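Local coordinates for phycocyanobilin lyase subunit beta (Nostoc sp. PCC 7120, PDB 5N3U), which forms a lyase together with CpcE and is probably required for attaching the chromophore to the phycocyanin alpha subunit, the CpcA product, at residues 89-102 and 114-126. Residues are numbered along the deposited sequence; the frame is centred on the assembly and turned at random.
Sequences IADPRALDVLIDAA and AAKGLGNLHWHKL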
loop_
_atom_site.group_PDB
_atom_site.type_symbol
_atom_site.label_atom_id
_atom_site.label_comp_id
_atom_site.label_asym_id
_atom_site.label_seq_id
_atom_site.Cartn_x
_atom_site.Cartn_y
_atom_site.Cartn_z
ATOM N N ILE B 89 -22.555 11.202 -2.999
ATOM C CA ILE B 89 -23.863 11.189 -2.346
ATOM C C ILE B 89 -23.977 12.383 -1.412
ATOM O O ILE B 89 -25.047 12.978 -1.315
ATOM C CB ILE B 89 -24.148 9.919 -1.598
ATOM C CG1 ILE B 89 -24.234 8.780 -2.575
ATOM C CG2 ILE B 89 -25.496 10.016 -0.845
ATOM C CD1 ILE B 89 -24.341 7.430 -1.967
ATOM N N ALA B 90 -22.884 12.733 -0.722
ATOM C CA ALA B 90 -22.770 13.934 0.090
ATOM C C ALA B 90 -23.668 13.965 1.356
ATOM O O ALA B 90 -23.992 15.028 1.856
ATOM C CB ALA B 90 -23.028 15.159 -0.794
ATOM N N ASP B 91 -24.087 12.814 1.836
ATOM C CA ASP B 91 -24.809 12.693 3.079
ATOM C C ASP B 91 -23.781 12.965 4.182
ATOM O O ASP B 91 -22.777 12.272 4.316
ATOM C CB ASP B 91 -25.414 11.301 3.143
ATOM C CG ASP B 91 -26.211 10.998 4.404
ATOM O OD1 ASP B 91 -25.859 11.342 5.544
ATOM O OD2 ASP B 91 -27.184 10.223 4.294
ATOM N N PRO B 92 -24.057 13.946 5.061
ATOM C CA PRO B 92 -23.105 14.349 6.108
ATOM C C PRO B 92 -22.887 13.311 7.190
ATOM O O PRO B 92 -21.954 13.456 7.984
ATOM C CB PRO B 92 -23.760 15.658 6.665
ATOM C CG PRO B 92 -25.226 15.424 6.423
ATOM C CD PRO B 92 -25.283 14.785 5.111
ATOM N N ARG B 93 -23.645 12.215 7.199
ATOM C CA ARG B 93 -23.330 11.121 8.102
ATOM C C ARG B 93 -21.979 10.453 7.776
ATOM O O ARG B 93 -21.438 9.798 8.599
ATOM C CB ARG B 93 -24.390 10.070 8.116
ATOM C CG ARG B 93 -25.749 10.530 8.717
ATOM C CD ARG B 93 -26.719 9.384 8.591
ATOM N NE ARG B 93 -27.152 9.219 7.213
ATOM C CZ ARG B 93 -27.895 8.203 6.772
ATOM N NH1 ARG B 93 -28.356 7.303 7.596
ATOM N NH2 ARG B 93 -28.199 8.116 5.487
ATOM N N ALA B 94 -21.450 10.708 6.604
ATOM C CA ALA B 94 -20.145 10.184 6.176
ATOM C C ALA B 94 -18.977 11.009 6.689
ATOM O O ALA B 94 -17.840 10.683 6.399
ATOM C CB ALA B 94 -20.137 10.163 4.645
ATOM N N LEU B 95 -19.229 12.082 7.429
ATOM C CA LEU B 95 -18.132 12.934 7.909
ATOM C C LEU B 95 -16.950 12.146 8.574
ATOM O O LEU B 95 -15.757 12.277 8.200
ATOM C CB LEU B 95 -18.697 13.927 8.884
ATOM C CG LEU B 95 -17.654 14.827 9.534
ATOM C CD1 LEU B 95 -17.055 15.793 8.552
ATOM C CD2 LEU B 95 -18.172 15.587 10.764
ATOM N N ASP B 96 -17.266 11.350 9.577
ATOM C CA ASP B 96 -16.162 10.691 10.353
ATOM C C ASP B 96 -15.366 9.697 9.510
ATOM O O ASP B 96 -14.183 9.643 9.635
ATOM C CB ASP B 96 -16.723 10.001 11.596
ATOM C CG ASP B 96 -17.306 11.025 12.643
ATOM O OD1 ASP B 96 -16.906 12.256 12.733
ATOM O OD2 ASP B 96 -18.170 10.589 13.419
ATOM N N VAL B 97 -16.034 8.932 8.637
ATOM C CA VAL B 97 -15.302 8.110 7.695
ATOM C C VAL B 97 -14.405 8.934 6.793
ATOM O O VAL B 97 -13.265 8.553 6.502
ATOM C CB VAL B 97 -16.230 7.180 6.873
ATOM C CG1 VAL B 97 -15.630 6.619 5.600
ATOM C CG2 VAL B 97 -16.645 6.032 7.781
ATOM N N LEU B 98 -14.910 10.019 6.244
ATOM C CA LEU B 98 -14.119 10.827 5.389
ATOM C C LEU B 98 -12.940 11.474 6.077
ATOM O O LEU B 98 -11.846 11.594 5.529
ATOM C CB LEU B 98 -14.952 11.899 4.705
ATOM C CG LEU B 98 -15.598 11.602 3.396
ATOM C CD1 LEU B 98 -16.112 10.224 3.237
ATOM C CD2 LEU B 98 -16.647 12.666 3.073
ATOM N N ILE B 99 -13.148 11.859 7.313
ATOM C CA ILE B 99 -12.016 12.423 8.098
ATOM C C ILE B 99 -10.919 11.416 8.347
ATOM O O ILE B 99 -9.702 11.654 8.095
ATOM C CB ILE B 99 -12.512 12.955 9.419
ATOM C CG1 ILE B 99 -13.238 14.235 9.174
ATOM C CG2 ILE B 99 -11.359 13.177 10.373
ATOM C CD1 ILE B 99 -13.866 14.786 10.457
ATOM N N ASP B 100 -11.324 10.197 8.649
ATOM C CA ASP B 100 -10.360 9.159 8.820
ATOM C C ASP B 100 -9.578 8.857 7.605
ATOM O O ASP B 100 -8.382 8.662 7.665
ATOM C CB ASP B 100 -11.071 7.839 9.189
ATOM C CG ASP B 100 -11.294 7.742 10.621
ATOM O OD1 ASP B 100 -10.674 8.551 11.345
ATOM O OD2 ASP B 100 -12.092 6.884 11.081
ATOM N N ALA B 101 -10.250 8.758 6.485
ATOM C CA ALA B 101 -9.650 8.534 5.233
ATOM C C ALA B 101 -8.727 9.621 4.818
ATOM O O ALA B 101 -7.616 9.361 4.435
ATOM C CB ALA B 101 -10.725 8.402 4.174
ATOM N N ALA B 102 -9.142 10.861 4.944
ATOM C CA ALA B 102 -8.274 11.966 4.620
ATOM C C ALA B 102 -7.044 12.064 5.499
ATOM O O ALA B 102 -5.960 12.358 5.024
ATOM C CB ALA B 102 -9.045 13.232 4.682
ATOM N N ALA B 114 -11.461 11.791 -0.321
ATOM C CA ALA B 114 -12.037 12.187 0.932
ATOM C C ALA B 114 -11.928 13.719 1.138
ATOM O O ALA B 114 -12.893 14.340 1.525
ATOM C CB ALA B 114 -11.347 11.440 2.023
ATOM N N ALA B 115 -10.791 14.314 0.758
ATOM C CA ALA B 115 -10.521 15.735 0.861
ATOM C C ALA B 115 -11.536 16.524 0.050
ATOM O O ALA B 115 -12.176 17.430 0.571
ATOM C CB ALA B 115 -9.105 16.010 0.392
ATOM N N LYS B 116 -11.739 16.135 -1.182
ATOM C CA LYS B 116 -12.803 16.752 -1.967
ATOM C C LYS B 116 -14.147 16.622 -1.315
ATOM O O LYS B 116 -14.887 17.606 -1.211
ATOM C CB LYS B 116 -12.849 16.202 -3.365
ATOM C CG LYS B 116 -13.834 16.927 -4.295
ATOM C CD LYS B 116 -13.785 16.362 -5.710
ATOM C CE LYS B 116 -14.676 17.132 -6.657
ATOM N NZ LYS B 116 -14.866 16.294 -7.876
ATOM N N GLY B 117 -14.498 15.418 -0.900
ATOM C CA GLY B 117 -15.746 15.171 -0.274
ATOM C C GLY B 117 -16.026 15.978 0.996
ATOM O O GLY B 117 -17.134 16.448 1.203
ATOM N N LEU B 118 -15.001 16.166 1.793
ATOM C CA LEU B 118 -15.151 16.851 3.064
ATOM C C LEU B 118 -15.737 18.279 2.876
ATOM O O LEU B 118 -16.330 18.825 3.821
ATOM C CB LEU B 118 -13.851 16.934 3.770
ATOM C CG LEU B 118 -13.550 15.671 4.554
ATOM C CD1 LEU B 118 -12.153 15.705 5.050
ATOM C CD2 LEU B 118 -14.562 15.498 5.715
ATOM N N GLY B 119 -15.513 18.923 1.727
ATOM C CA GLY B 119 -16.000 20.308 1.587
ATOM C C GLY B 119 -17.364 20.406 0.989
ATOM O O GLY B 119 -17.847 21.494 0.736
ATOM N N ASN B 120 -18.008 19.291 0.704
ATOM C CA ASN B 120 -19.209 19.285 -0.080
ATOM C C ASN B 120 -20.364 18.467 0.478
ATOM O O ASN B 120 -21.344 18.272 -0.170
ATOM C CB ASN B 120 -18.787 18.820 -1.511
ATOM C CG ASN B 120 -17.823 19.835 -2.158
ATOM O OD1 ASN B 120 -16.550 19.689 -2.317
ATOM N ND2 ASN B 120 -18.385 20.927 -2.401
ATOM N N LEU B 121 -20.302 18.009 1.719
ATOM C CA LEU B 121 -21.409 17.271 2.269
ATOM C C LEU B 121 -22.638 18.232 2.573
ATOM O O LEU B 121 -22.496 19.433 2.771
ATOM C CB LEU B 121 -20.975 16.591 3.576
ATOM C CG LEU B 121 -19.776 15.643 3.435
ATOM C CD1 LEU B 121 -19.539 14.922 4.770
ATOM C CD2 LEU B 121 -20.056 14.628 2.374
ATOM N N HIS B 122 -23.802 17.678 2.565
ATOM C CA HIS B 122 -25.019 18.483 2.751
ATOM C C HIS B 122 -25.275 18.652 4.274
ATOM O O HIS B 122 -26.121 18.004 4.851
ATOM C CB HIS B 122 -26.177 17.834 2.072
ATOM C CG HIS B 122 -26.032 17.746 0.599
ATOM N ND1 HIS B 122 -26.633 16.746 -0.141
ATOM C CD2 HIS B 122 -25.376 18.531 -0.290
ATOM C CE1 HIS B 122 -26.358 16.917 -1.425
ATOM N NE2 HIS B 122 -25.605 17.998 -1.545
ATOM N N TRP B 123 -24.599 19.590 4.833
ATOM C CA TRP B 123 -24.547 19.840 6.246
ATOM C C TRP B 123 -25.860 20.102 6.885
ATOM O O TRP B 123 -26.065 19.684 8.038
ATOM C CB TRP B 123 -23.606 20.985 6.564
ATOM C CG TRP B 123 -22.365 20.948 5.844
ATOM C CD1 TRP B 123 -21.923 21.843 4.901
ATOM C CD2 TRP B 123 -21.262 20.051 6.090
ATOM N NE1 TRP B 123 -20.642 21.514 4.502
ATOM C CE2 TRP B 123 -20.223 20.408 5.196
ATOM C CE3 TRP B 123 -21.093 18.943 6.914
ATOM C CZ2 TRP B 123 -19.039 19.698 5.114
ATOM C CZ3 TRP B 123 -19.908 18.241 6.860
ATOM C CH2 TRP B 123 -18.894 18.608 5.943
ATOM N N HIS B 124 -26.807 20.685 6.134
ATOM C CA HIS B 124 -28.088 21.022 6.721
ATOM C C HIS B 124 -28.885 19.806 7.005
ATOM O O HIS B 124 -29.866 19.925 7.680
ATOM C CB HIS B 124 -28.945 21.888 5.789
ATOM C CG HIS B 124 -29.431 21.165 4.586
ATOM N ND1 HIS B 124 -28.738 21.172 3.387
ATOM C CD2 HIS B 124 -30.532 20.412 4.376
ATOM C CE1 HIS B 124 -29.403 20.484 2.484
ATOM N NE2 HIS B 124 -30.474 19.978 3.066
ATOM N N LYS B 125 -28.536 18.633 6.443
ATOM C CA LYS B 125 -29.256 17.428 6.781
ATOM C C LYS B 125 -29.066 16.914 8.201
ATOM O O LYS B 125 -29.747 15.984 8.615
ATOM C CB LYS B 125 -28.894 16.377 5.771
ATOM C CG LYS B 125 -29.227 16.818 4.316
ATOM C CD LYS B 125 -30.250 15.967 3.606
ATOM C CE LYS B 125 -31.492 15.791 4.483
ATOM N NZ LYS B 125 -32.768 15.757 3.724
ATOM N N LEU B 126 -28.106 17.473 8.912
ATOM C CA LEU B 126 -27.843 17.116 10.274
ATOM C C LEU B 126 -28.699 17.965 11.235
ATOM O O LEU B 126 -28.882 19.148 11.032
ATOM C CB LEU B 126 -26.433 17.379 10.620
ATOM C CG LEU B 126 -25.419 16.517 9.863
ATOM C CD1 LEU B 126 -24.017 17.008 10.189
ATOM C CD2 LEU B 126 -25.650 15.034 10.091
#
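Ala-90 is held by His-122 in two ways at once: its methyl lies over the centre of the imidazole, a CH-pi contact with CB 3.9 Å from the ring centroid, while its carbonyl O takes the His-122 N-H. That bond is short and straight, His-122 N to Ala-90 O 2.7 Å, with an angle of 168° at the hydrogen. Ala-90 has just left helix 76-89 with positive phi, and the bond ties this turn to the non-helical link after helix 108-118, where His-122 is the centre of an inverse gamma turn. Next along, Pro-92 lies against the other segment: its CG comes 3.2 Å from His-122 O and 3.6 Å from Leu-126 CG, the proline ring and the leucine branch lying alongside, running opposite ways. Asp-91 makes an Asx turn, OD1 accepting from Arg-93 N, and the Arg-93 guanidinium grips the carboxylate side-on through NE and NH2. Deeper in, Leu-121 sends CD2 tip to tip with Leu-98 CD2, 4.0 Å away. Leu-118 is a knob in the hole formed by Leu-95, Leu-98, Ile-99 and Ala-102. Leu-95, with CG anti to its own N (chi1 176°), lies nearly perpendicular to it and brings CD1 to the edge of the Trp-123 indole. Small residues meet at the far end, Ala-114 CB lying 3.5 Å from Leu-98 O and against Ala-101 and Ala-102. Within the HEAT-repeat array the two adjoining helix segments pack roughly antiparallel at 140°, axes 8.8 Å apart; helix 76-89 packs on Leu-98 and Ala-114, and helix 130-145 on Ile-99, Ala-115, Trp-123 and Leu-126.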